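Local coordinates for uncharacterized protein SP1917 (Streptococcus pneumoniae, PDB 3C9P) that is of unknown function but belongs to the DUF2200 family of bacterial proteins and folds as a compact, mainly helical single chain, at residues L99-L102 with V103-A107. Sequence-based numbering, arbitrary orientation.
Sequences LDKL and VDWLA. With EDO (1,2-ethanediol), chain B.
Residues 99-102 and 103-107 form the last two turns of helix 91-107, joined by backbone hydrogen bonds in which each N-H donates to the carbonyl four residues earlier, from Val103 N to Leu99 O (2.9 Å) through to Leu106 N to Leu102 O (3.3 Å). On the buried side, Leu99 CD1 lies 4.1 Å from Val103 CG2, the two side chains crossing at a slant. With CG2 beside its own backbone N, Val103 also rests that methyl 3.4 Å from Leu99 O. Leu99, Val103 and Leu106 continue this face against helix 13-26, and Leu102 reaches helices 31-42 and 112-119. On the polar flank a water accepts from Lys101 NZ and donates to Asp104 OD2 at 2.6 Å; Lys101 NZ and Asp104 OD2 stay 5.1 Å apart, and Lys101 NZ is also hydrogen-bonded to Lys79 O. With CG beside the backbone N (chi1 -72°) and the ring turned by chi2 of 115°, Trp105 CD1 lies 3.3 Å from Lys101 O, while Trp105 NE1 is hydrogen-bonded to Tyr119 OH and the ring meets Lys118 in a cation-pi contact. The helix end is thus amphipathic: its apolar face joins the helical core, while the charges of Lys101 and Asp104 do not meet and water probably transmits their attraction.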
loop_
_atom_site.group_PDB
_atom_site.type_symbol
_atom_site.label_atom_id
_atom_site.label_comp_id
_atom_site.label_asym_id
_atom_site.label_seq_id
_atom_site.Cartn_x
_atom_site.Cartn_y
_atom_site.Cartn_z
ATOM N N LEU A 99 3.301 -1.307 0.345
ATOM C CA LEU A 99 1.910 -1.278 -0.190
ATOM C C LEU A 99 1.824 -1.690 -1.671
ATOM O O LEU A 99 0.926 -2.459 -2.077
ATOM C CB LEU A 99 1.199 0.066 0.053
ATOM C CG LEU A 99 -0.270 0.079 -0.426
ATOM C CD1 LEU A 99 -1.111 -0.965 0.302
ATOM C CD2 LEU A 99 -0.885 1.479 -0.293
ATOM N N ASP A 100 2.765 -1.208 -2.477
ATOM C CA ASP A 100 2.781 -1.585 -3.898
ATOM C C ASP A 100 2.871 -3.092 -4.071
ATOM O O ASP A 100 2.245 -3.642 -4.993
ATOM C CB ASP A 100 3.918 -0.934 -4.668
ATOM C CG ASP A 100 3.719 0.578 -4.874
ATOM O OD1 ASP A 100 2.588 1.057 -5.111
ATOM O OD2 ASP A 100 4.727 1.294 -4.823
ATOM N N LYS A 101 3.677 -3.752 -3.227
ATOM C CA LYS A 101 3.817 -5.212 -3.259
ATOM C C LYS A 101 2.489 -5.893 -2.908
ATOM O O LYS A 101 2.086 -6.848 -3.585
ATOM C CB LYS A 101 4.946 -5.676 -2.306
ATOM C CG LYS A 101 5.294 -7.161 -2.374
ATOM C CD LYS A 101 5.833 -7.542 -3.740
ATOM C CE LYS A 101 6.785 -8.717 -3.648
ATOM N NZ LYS A 101 7.199 -9.077 -5.044
ATOM N N LEU A 102 1.802 -5.401 -1.871
ATOM C CA LEU A 102 0.515 -5.993 -1.474
ATOM C C LEU A 102 -0.525 -5.864 -2.596
ATOM O O LEU A 102 -1.290 -6.790 -2.853
ATOM C CB LEU A 102 -0.028 -5.367 -0.170
ATOM C CG LEU A 102 0.887 -5.444 1.068
ATOM C CD1 LEU A 102 0.298 -4.664 2.286
ATOM C CD2 LEU A 102 1.130 -6.911 1.443
ATOM N N VAL A 103 -0.514 -4.712 -3.264
ATOM C CA VAL A 103 -1.427 -4.420 -4.348
ATOM C C VAL A 103 -1.042 -5.254 -5.565
ATOM O O VAL A 103 -1.914 -5.700 -6.312
ATOM C CB VAL A 103 -1.434 -2.910 -4.699
ATOM C CG1 VAL A 103 -2.243 -2.655 -5.939
ATOM C CG2 VAL A 103 -2.079 -2.127 -3.544
ATOM N N ASP A 104 0.254 -5.481 -5.754
ATOM C CA ASP A 104 0.673 -6.390 -6.844
ATOM C C ASP A 104 0.089 -7.791 -6.665
ATOM O O ASP A 104 -0.414 -8.371 -7.636
ATOM C CB ASP A 104 2.177 -6.438 -6.984
ATOM C CG ASP A 104 2.611 -6.962 -8.359
ATOM O OD1 ASP A 104 2.039 -6.542 -9.397
ATOM O OD2 ASP A 104 3.528 -7.797 -8.373
ATOM N N TRP A 105 0.100 -8.320 -5.439
ATOM C CA TRP A 105 -0.583 -9.596 -5.175
ATOM C C TRP A 105 -2.059 -9.552 -5.579
ATOM O O TRP A 105 -2.546 -10.493 -6.172
ATOM C CB TRP A 105 -0.463 -10.052 -3.714
ATOM C CG TRP A 105 0.902 -10.526 -3.320
ATOM C CD1 TRP A 105 1.738 -9.939 -2.392
ATOM C CD2 TRP A 105 1.595 -11.682 -3.813
ATOM N NE1 TRP A 105 2.905 -10.662 -2.289
ATOM C CE2 TRP A 105 2.852 -11.730 -3.152
ATOM C CE3 TRP A 105 1.286 -12.677 -4.758
ATOM C CZ2 TRP A 105 3.796 -12.736 -3.397
ATOM C CZ3 TRP A 105 2.242 -13.692 -5.018
ATOM C CH2 TRP A 105 3.488 -13.708 -4.330
ATOM N N LEU A 106 -2.764 -8.474 -5.236
ATOM C CA LEU A 106 -4.170 -8.321 -5.641
ATOM C C LEU A 106 -4.360 -8.300 -7.171
ATOM O O LEU A 106 -5.306 -8.934 -7.686
ATOM C CB LEU A 106 -4.809 -7.085 -4.984
ATOM C CG LEU A 106 -4.725 -6.996 -3.455
ATOM C CD1 LEU A 106 -5.329 -5.686 -2.947
ATOM C CD2 LEU A 106 -5.412 -8.178 -2.812
ATOM N N ALA A 107 -3.487 -7.577 -7.887
ATOM C CA ALA A 107 -3.544 -7.492 -9.357
ATOM C C ALA A 107 -3.260 -8.846 -9.965
ATOM O O ALA A 107 -3.728 -9.173 -11.067
ATOM C CB ALA A 107 -2.561 -6.469 -9.883
HETATM C C1 EDO B . 3.724 4.159 -5.944
HETATM O O1 EDO B . 3.654 3.580 -7.247
HETATM C C2 EDO B . 2.338 4.648 -5.569
HETATM O O2 EDO B . 1.380 3.989 -6.399
HETATM O O HOH W 1 4.427 -9.204 -6.371
#